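Local structure of outer protein YopM (Yersinia pestis, 1JL5) at residues Leu339-Ala344 with Leu359-Val364; Pro353-Asn358 with Asp374-Val379. The protein probably acts as a secreted leucine-rich repeat effector that alters host cell physiology and so promotes survival of the bacterium in host tissues. All blocks are in the same frame, centred on the assembly; numbering follows the deposited sequence.

Both interactions join successive turns of the same leucine-rich repeat solenoid near its C-terminal end. Interaction 1 pairs strands 341-343 and 361-363 on the inner side of the curved chain; interaction 2 stacks the proline-rich returns that lead out of those turns towards strands 361-363 and 381-385. Along the chain the four segments alternate, 339-344, 353-358, 359-364 and 374-379, each pair one repeat apart. The centres of the two interactions lie about 9 Å apart and they touch directly: Leu355 CD1 packs against Leu362 CD2 at 3.3 Å, and Ser378 OG probably hydrogen-bonds Leu359 O. Strand pairing and loop stacking thus hold neighbouring turns together at two levels.

Interaction 1. Residues Leu339-Ala344 with Leu359-Val364; sequences LERLIA and LKQLHV
Glu340 O is gripped by two successive amides of the next turn, Lys360 N at 2.5 Å and Gln361 N at 2.6 Å. The Lys360 N-H arrives in the carbonyl plane on a lone pair, whereas that of Gln361 comes nearly head-on. From there a regular parallel ladder runs on: Leu342 gives its N-H to Gln361 O and takes that of His363 on its own O, and Ala344 N closes the series on His363 O.

Leucine suits the core face because its branched apolar end can fill buried volume without a polar partner. The parallel register sets Leu342 opposite Leu362, so the two lie side by side, pointing the same way. Leu342 CD2 meets Leu362 CD1 at 3.6 Å, and the CG of Leu359, anti to its backbone nitrogen (chi1 -170°), sends CD1 to within 4.0 Å of both Leu339 CG and Leu342 CB. On the other face the extended Gln361 sets OE1 over one face of the Arg341 guanidinium, with CD offset toward its rim, the two planes 85° apart. The polar ends on this face have their stronger partners in flanking turns: Arg341 forms a salt bridge with Glu321, while Gln361 NE2 and His363 NE2 both bond the Asp381 carboxylate. Ile343 fills the same face with carbon, its CG2 alongside His363 CB at 4.1 Å.

The axes of strands 341-343 and 361-363 run 4° from parallel and come within 4.6 Å; the pair lies between strand 321-323, bonded to the backbone of 341-343, and strand 381-385, whose Leu382 and Met384 pack on Leu362.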
ATOM      1  N   LEU A 339       6.565 -25.520   5.812  1.00 26.08           N
ATOM      2  CA  LEU A 339       6.079 -24.256   5.272  1.00 26.01           C
ATOM      3  C   LEU A 339       5.656 -23.286   6.363  1.00 26.38           C
ATOM      4  O   LEU A 339       4.752 -23.567   7.145  1.00 26.51           O
ATOM      5  CB  LEU A 339       4.899 -24.488   4.332  1.00 25.37           C
ATOM      6  CG  LEU A 339       4.602 -23.278   3.442  1.00 25.00           C
ATOM      7  CD1 LEU A 339       5.808 -23.024   2.541  1.00 24.79           C
ATOM      8  CD2 LEU A 339       3.356 -23.528   2.610  1.00 23.76           C
ATOM      9  N   GLU A 340       6.307 -22.137   6.405  1.00 26.04           N
ATOM     10  CA  GLU A 340       5.977 -21.130   7.395  1.00 28.43           C
ATOM     11  C   GLU A 340       5.228 -19.974   6.772  1.00 27.20           C
ATOM     12  O   GLU A 340       4.403 -19.334   7.413  1.00 26.71           O
ATOM     13  CB  GLU A 340       7.238 -20.602   8.027  1.00 32.00           C
ATOM     14  CG  GLU A 340       7.876 -21.555   8.955  1.00 39.77           C
ATOM     15  CD  GLU A 340       9.199 -21.030   9.416  1.00 44.02           C
ATOM     16  OE1 GLU A 340       9.228 -19.954  10.078  1.00 45.63           O
ATOM     17  OE2 GLU A 340      10.211 -21.688   9.106  1.00 48.68           O
ATOM     18  N   ARG A 341       5.518 -19.709   5.510  1.00 26.05           N
ATOM     19  CA  ARG A 341       4.869 -18.616   4.824  1.00 24.96           C
ATOM     20  C   ARG A 341       4.243 -19.099   3.537  1.00 24.05           C
ATOM     21  O   ARG A 341       4.923 -19.615   2.651  1.00 23.43           O
ATOM     22  CB  ARG A 341       5.881 -17.514   4.529  1.00 26.86           C
ATOM     23  CG  ARG A 341       6.393 -16.791   5.761  1.00 30.80           C
ATOM     24  CD  ARG A 341       7.752 -16.167   5.498  1.00 36.21           C
ATOM     25  NE  ARG A 341       7.807 -14.750   5.839  1.00 43.94           N
ATOM     26  CZ  ARG A 341       7.331 -13.768   5.072  1.00 49.07           C
ATOM     27  NH1 ARG A 341       6.753 -14.040   3.903  1.00 47.18           N
ATOM     28  NH2 ARG A 341       7.441 -12.507   5.473  1.00 49.95           N
ATOM     29  N   LEU A 342       2.932 -18.959   3.450  1.00 22.89           N
ATOM     30  CA  LEU A 342       2.233 -19.343   2.252  1.00 22.33           C
ATOM     31  C   LEU A 342       1.541 -18.115   1.694  1.00 23.68           C
ATOM     32  O   LEU A 342       0.605 -17.581   2.295  1.00 23.52           O
ATOM     33  CB  LEU A 342       1.194 -20.431   2.529  1.00 21.11           C
ATOM     34  CG  LEU A 342       0.365 -20.777   1.285  1.00 20.83           C
ATOM     35  CD1 LEU A 342       1.286 -21.146   0.131  1.00 20.54           C
ATOM     36  CD2 LEU A 342      -0.588 -21.921   1.591  1.00 21.51           C
ATOM     37  N   ILE A 343       2.038 -17.645   0.562  1.00 22.63           N
ATOM     38  CA  ILE A 343       1.427 -16.511  -0.103  1.00 21.67           C
ATOM     39  C   ILE A 343       0.944 -17.098  -1.408  1.00 18.94           C
ATOM     40  O   ILE A 343       1.738 -17.389  -2.293  1.00 20.39           O
ATOM     41  CB  ILE A 343       2.429 -15.382  -0.390  1.00 22.13           C
ATOM     42  CG1 ILE A 343       3.063 -14.884   0.912  1.00 21.88           C
ATOM     43  CG2 ILE A 343       1.708 -14.223  -1.071  1.00 20.44           C
ATOM     44  CD1 ILE A 343       4.152 -15.777   1.441  1.00 30.54           C
ATOM     45  N   ALA A 344      -0.361 -17.309  -1.506  1.00 19.20           N
ATOM     46  CA  ALA A 344      -0.958 -17.886  -2.696  1.00 20.84           C
ATOM     47  C   ALA A 344      -2.159 -17.038  -3.079  1.00 21.94           C
ATOM     48  O   ALA A 344      -3.102 -17.499  -3.723  1.00 21.70           O
ATOM     49  CB  ALA A 344      -1.380 -19.317  -2.425  1.00 21.64           C
ATOM     50  N   LEU A 359       2.960 -23.129  10.126  1.00 25.66           N
ATOM     51  CA  LEU A 359       2.710 -22.024   9.209  1.00 24.29           C
ATOM     52  C   LEU A 359       2.557 -20.747  10.014  1.00 24.40           C
ATOM     53  O   LEU A 359       1.726 -20.663  10.913  1.00 23.50           O
ATOM     54  CB  LEU A 359       1.445 -22.268   8.389  1.00 22.74           C
ATOM     55  CG  LEU A 359       1.258 -21.264   7.244  1.00 24.13           C
ATOM     56  CD1 LEU A 359       2.373 -21.457   6.208  1.00 20.21           C
ATOM     57  CD2 LEU A 359      -0.110 -21.451   6.608  1.00 20.49           C
ATOM     58  N   LYS A 360       3.373 -19.756   9.691  1.00 24.49           N
ATOM     59  CA  LYS A 360       3.331 -18.487  10.391  1.00 26.86           C
ATOM     60  C   LYS A 360       2.535 -17.478   9.602  1.00 27.09           C
ATOM     61  O   LYS A 360       1.861 -16.614  10.157  1.00 26.68           O
ATOM     62  CB  LYS A 360       4.743 -17.946  10.583  1.00 26.39           C
ATOM     63  CG  LYS A 360       5.636 -18.855  11.389  1.00 31.40           C
ATOM     64  CD  LYS A 360       5.043 -19.134  12.761  1.00 34.70           C
ATOM     65  CE  LYS A 360       5.978 -20.003  13.594  1.00 37.08           C
ATOM     66  NZ  LYS A 360       6.335 -21.267  12.889  1.00 37.85           N
ATOM     67  N   GLN A 361       2.619 -17.596   8.289  1.00 27.72           N
ATOM     68  CA  GLN A 361       1.945 -16.656   7.430  1.00 27.32           C
ATOM     69  C   GLN A 361       1.130 -17.310   6.344  1.00 26.18           C
ATOM     70  O   GLN A 361       1.602 -18.184   5.622  1.00 25.99           O
ATOM     71  CB  GLN A 361       2.980 -15.725   6.819  1.00 27.97           C
ATOM     72  CG  GLN A 361       2.416 -14.679   5.900  1.00 29.02           C
ATOM     73  CD  GLN A 361       3.517 -13.864   5.294  1.00 29.10           C
ATOM     74  OE1 GLN A 361       4.403 -14.404   4.640  1.00 31.03           O
ATOM     75  NE2 GLN A 361       3.485 -12.559   5.517  1.00 31.23           N
ATOM     76  N   LEU A 362      -0.116 -16.877   6.252  1.00 24.59           N
ATOM     77  CA  LEU A 362      -1.013 -17.380   5.246  1.00 23.94           C
ATOM     78  C   LEU A 362      -1.664 -16.197   4.559  1.00 24.76           C
ATOM     79  O   LEU A 362      -2.526 -15.539   5.131  1.00 25.28           O
ATOM     80  CB  LEU A 362      -2.098 -18.254   5.864  1.00 24.00           C
ATOM     81  CG  LEU A 362      -3.051 -18.785   4.796  1.00 23.12           C
ATOM     82  CD1 LEU A 362      -2.284 -19.696   3.854  1.00 23.15           C
ATOM     83  CD2 LEU A 362      -4.209 -19.519   5.442  1.00 26.45           C
ATOM     84  N   HIS A 363      -1.224 -15.913   3.345  1.00 24.38           N
ATOM     85  CA  HIS A 363      -1.811 -14.836   2.561  1.00 23.59           C
ATOM     86  C   HIS A 363      -2.378 -15.518   1.343  1.00 23.60           C
ATOM     87  O   HIS A 363      -1.656 -15.820   0.400  1.00 23.90           O
ATOM     88  CB  HIS A 363      -0.754 -13.816   2.153  1.00 21.96           C
ATOM     89  CG  HIS A 363      -0.281 -12.963   3.288  1.00 21.77           C
ATOM     90  ND1 HIS A 363       0.661 -11.970   3.132  1.00 23.37           N
ATOM     91  CD2 HIS A 363      -0.617 -12.963   4.599  1.00 21.44           C
ATOM     92  CE1 HIS A 363       0.884 -11.393   4.299  1.00 22.87           C
ATOM     93  NE2 HIS A 363       0.121 -11.978   5.204  1.00 22.02           N
ATOM     94  N   VAL A 364      -3.673 -15.796   1.392  1.00 25.60           N
ATOM     95  CA  VAL A 364      -4.350 -16.464   0.294  1.00 28.65           C
ATOM     96  C   VAL A 364      -5.510 -15.587  -0.135  1.00 28.97           C
ATOM     97  O   VAL A 364      -6.523 -16.047  -0.662  1.00 31.06           O
ATOM     98  CB  VAL A 364      -4.837 -17.850   0.726  1.00 30.01           C
ATOM     99  CG1 VAL A 364      -5.582 -18.525  -0.410  1.00 35.76           C
ATOM    100  CG2 VAL A 364      -3.636 -18.698   1.117  1.00 32.15           C
TER

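Interaction 2. Residues Pro353-Asn358 with Asp374-Val379; sequences PELPQN and DIPESV
Leu355 holds CG anti to its carbonyl carbon (chi1 -60°), and chi2 (178°) extends CD1 away from the backbone, which brings it to Asp374 O and to Ile375 CD1, 3.7 Å away. Gln357 starts the same way but bends at chi2 (-49°), folding its amide back across the Pro376 ring, with OE1 3.7 Å from Pro376 CB.

Pro376 is the centre of the contact. Its ring, crossed at about a right angle by the side chains of Leu355 and Gln357, presses closely on the leucine: Leu355 CB is 3.4 Å from Pro376 CD, tighter than usual for carbons. Pro376 CG also lies 3.3 Å from Pro356 O. A proline fits here because its compact apolar ring packs between Leu355 and Gln357 of the preceding turn and its nitrogen has no hydrogen that would need an acceptor.

Beyond the ring the joint is polar and wet. Ser378 OG lies 2.7 Å from Gln357 O, but its single proton has Leu359 O as its probable, stronger acceptor, so the bond to Gln357 O is not settled; a small hydroxyl suits a place so close to both carbonyls. One water links Leu355 N to Asp374 O. Another donates to Gln357 O at 2.5 Å and to Gln357 OE1, and accepts from Ser378 N. A third joins Gln357 OE1 to Glu377 N. The waters thus bridge backbone amides of one turn to oxygens of the other.

Pro376 to Val379 form a type I beta turn, closed by Val379 N on Pro376 O at 3.0 Å. Such extended, proline-rich returns fit the very short leucine-rich repeat of YopM, where stacked Leu-Pro and Ile-Pro steps stand where many other leucine-rich repeat proteins have helices.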
ATOM      1  N   PRO A 353      -4.683 -26.013   0.590  1.00 30.36           N
ATOM      2  CA  PRO A 353      -4.428 -27.344   1.145  1.00 28.97           C
ATOM      3  C   PRO A 353      -4.317 -27.252   2.660  1.00 29.23           C
ATOM      4  O   PRO A 353      -4.197 -26.157   3.217  1.00 28.26           O
ATOM      5  CB  PRO A 353      -3.101 -27.741   0.501  1.00 29.63           C
ATOM      6  CG  PRO A 353      -3.098 -26.975  -0.789  1.00 28.93           C
ATOM      7  CD  PRO A 353      -3.634 -25.633  -0.369  1.00 29.31           C
ATOM      8  N   GLU A 354      -4.360 -28.400   3.325  1.00 29.56           N
ATOM      9  CA  GLU A 354      -4.239 -28.425   4.772  1.00 29.18           C
ATOM     10  C   GLU A 354      -2.969 -27.668   5.119  1.00 27.53           C
ATOM     11  O   GLU A 354      -1.900 -27.938   4.574  1.00 26.25           O
ATOM     12  CB  GLU A 354      -4.136 -29.858   5.270  1.00 33.06           C
ATOM     13  CG  GLU A 354      -4.092 -29.962   6.776  1.00 39.98           C
ATOM     14  CD  GLU A 354      -4.107 -31.393   7.243  1.00 42.91           C
ATOM     15  OE1 GLU A 354      -3.139 -32.122   6.941  1.00 45.77           O
ATOM     16  OE2 GLU A 354      -5.089 -31.788   7.905  1.00 48.02           O
ATOM     17  N   LEU A 355      -3.090 -26.714   6.025  1.00 25.68           N
ATOM     18  CA  LEU A 355      -1.953 -25.905   6.407  1.00 27.36           C
ATOM     19  C   LEU A 355      -1.015 -26.603   7.371  1.00 28.45           C
ATOM     20  O   LEU A 355      -1.450 -27.248   8.317  1.00 29.89           O
ATOM     21  CB  LEU A 355      -2.446 -24.600   7.022  1.00 24.85           C
ATOM     22  CG  LEU A 355      -3.300 -23.763   6.066  1.00 26.43           C
ATOM     23  CD1 LEU A 355      -3.793 -22.516   6.778  1.00 24.22           C
ATOM     24  CD2 LEU A 355      -2.465 -23.390   4.833  1.00 25.90           C
ATOM     25  N   PRO A 356       0.297 -26.490   7.129  1.00 29.63           N
ATOM     26  CA  PRO A 356       1.263 -27.129   8.022  1.00 29.10           C
ATOM     27  C   PRO A 356       1.153 -26.459   9.388  1.00 30.62           C
ATOM     28  O   PRO A 356       0.858 -25.268   9.480  1.00 31.55           O
ATOM     29  CB  PRO A 356       2.595 -26.875   7.326  1.00 29.87           C
ATOM     30  CG  PRO A 356       2.359 -25.580   6.605  1.00 30.95           C
ATOM     31  CD  PRO A 356       0.974 -25.763   6.044  1.00 28.12           C
ATOM     32  N   GLN A 357       1.388 -27.226  10.443  1.00 31.71           N
ATOM     33  CA  GLN A 357       1.266 -26.732  11.808  1.00 32.39           C
ATOM     34  C   GLN A 357       2.227 -25.648  12.268  1.00 31.62           C
ATOM     35  O   GLN A 357       2.044 -25.084  13.340  1.00 33.82           O
ATOM     36  CB  GLN A 357       1.321 -27.914  12.778  1.00 35.62           C
ATOM     37  CG  GLN A 357       0.131 -28.841  12.631  1.00 38.06           C
ATOM     38  CD  GLN A 357      -1.179 -28.076  12.621  1.00 42.24           C
ATOM     39  OE1 GLN A 357      -1.434 -27.251  13.500  1.00 43.55           O
ATOM     40  NE2 GLN A 357      -2.019 -28.346  11.624  1.00 42.84           N
ATOM     41  N   ASN A 358       3.251 -25.360  11.479  1.00 30.02           N
ATOM     42  CA  ASN A 358       4.210 -24.320  11.839  1.00 31.59           C
ATOM     43  C   ASN A 358       4.031 -23.116  10.914  1.00 28.86           C
ATOM     44  O   ASN A 358       4.850 -22.196  10.913  1.00 27.29           O
ATOM     45  CB  ASN A 358       5.644 -24.848  11.718  1.00 35.98           C
ATOM     46  CG  ASN A 358       6.267 -25.178  13.060  1.00 42.78           C
ATOM     47  OD1 ASN A 358       6.831 -24.309  13.726  1.00 47.15           O
ATOM     48  ND2 ASN A 358       6.164 -26.440  13.470  1.00 45.11           N
ATOM     49  N   ASP A 374      -8.463 -24.603   7.712  1.00 39.83           N
ATOM     50  CA  ASP A 374      -8.308 -24.526   9.151  1.00 40.07           C
ATOM     51  C   ASP A 374      -6.988 -23.800   9.350  1.00 38.87           C
ATOM     52  O   ASP A 374      -5.989 -24.126   8.714  1.00 38.42           O
ATOM     53  CB  ASP A 374      -8.245 -25.922   9.773  1.00 43.40           C
ATOM     54  CG  ASP A 374      -9.557 -26.664   9.660  1.00 46.94           C
ATOM     55  OD1 ASP A 374     -10.597 -26.081  10.034  1.00 49.58           O
ATOM     56  OD2 ASP A 374      -9.550 -27.830   9.202  1.00 50.18           O
ATOM     57  N   ILE A 375      -6.987 -22.800  10.215  1.00 37.89           N
ATOM     58  CA  ILE A 375      -5.781 -22.037  10.460  1.00 37.90           C
ATOM     59  C   ILE A 375      -4.995 -22.585  11.634  1.00 39.35           C
ATOM     60  O   ILE A 375      -5.461 -22.564  12.770  1.00 41.13           O
ATOM     61  CB  ILE A 375      -6.114 -20.559  10.731  1.00 36.98           C
ATOM     62  CG1 ILE A 375      -6.917 -19.993   9.557  1.00 37.51           C
ATOM     63  CG2 ILE A 375      -4.842 -19.765  10.941  1.00 35.98           C
ATOM     64  CD1 ILE A 375      -6.283 -20.248   8.193  1.00 37.76           C
ATOM     65  N   PRO A 376      -3.790 -23.107  11.370  1.00 39.02           N
ATOM     66  CA  PRO A 376      -2.977 -23.644  12.460  1.00 38.35           C
ATOM     67  C   PRO A 376      -2.764 -22.536  13.480  1.00 38.08           C
ATOM     68  O   PRO A 376      -2.699 -21.359  13.118  1.00 36.41           O
ATOM     69  CB  PRO A 376      -1.683 -24.043  11.756  1.00 38.30           C
ATOM     70  CG  PRO A 376      -2.171 -24.473  10.406  1.00 39.11           C
ATOM     71  CD  PRO A 376      -3.163 -23.377  10.064  1.00 38.57           C
ATOM     72  N   GLU A 377      -2.662 -22.910  14.750  1.00 38.19           N
ATOM     73  CA  GLU A 377      -2.460 -21.934  15.811  1.00 38.58           C
ATOM     74  C   GLU A 377      -1.168 -21.168  15.565  1.00 35.83           C
ATOM     75  O   GLU A 377      -0.993 -20.045  16.040  1.00 36.53           O
ATOM     76  CB  GLU A 377      -2.400 -22.639  17.169  1.00 42.00           C
ATOM     77  CG  GLU A 377      -3.360 -22.073  18.207  1.00 49.74           C
ATOM     78  CD  GLU A 377      -4.815 -22.392  17.902  1.00 53.97           C
ATOM     79  OE1 GLU A 377      -5.279 -22.078  16.783  1.00 56.43           O
ATOM     80  OE2 GLU A 377      -5.499 -22.955  18.787  1.00 56.37           O
ATOM     81  N   SER A 378      -0.260 -21.777  14.811  1.00 33.37           N
ATOM     82  CA  SER A 378       1.020 -21.148  14.509  1.00 31.32           C
ATOM     83  C   SER A 378       0.870 -19.905  13.633  1.00 30.26           C
ATOM     84  O   SER A 378       1.681 -18.988  13.704  1.00 30.77           O
ATOM     85  CB  SER A 378       1.936 -22.145  13.806  1.00 29.01           C
ATOM     86  OG  SER A 378       1.326 -22.621  12.622  1.00 29.44           O
ATOM     87  N   VAL A 379      -0.164 -19.873  12.805  1.00 30.61           N
ATOM     88  CA  VAL A 379      -0.368 -18.735  11.921  1.00 32.45           C
ATOM     89  C   VAL A 379      -0.449 -17.432  12.698  1.00 33.64           C
ATOM     90  O   VAL A 379      -1.370 -17.224  13.484  1.00 34.85           O
ATOM     91  CB  VAL A 379      -1.646 -18.906  11.087  1.00 32.79           C
ATOM     92  CG1 VAL A 379      -1.857 -17.689  10.193  1.00 32.42           C
ATOM     93  CG2 VAL A 379      -1.541 -20.171  10.252  1.00 32.00           C
TER
HETATM   94  O   HOH W   1      -5.439 -26.131   7.224  1.00 35.37           O
HETATM   95  O   HOH W   2      -0.078 -24.712  14.633  1.00 35.33           O
HETATM   96  O   HOH W   3      -2.971 -25.728  15.279  1.00 47.23           O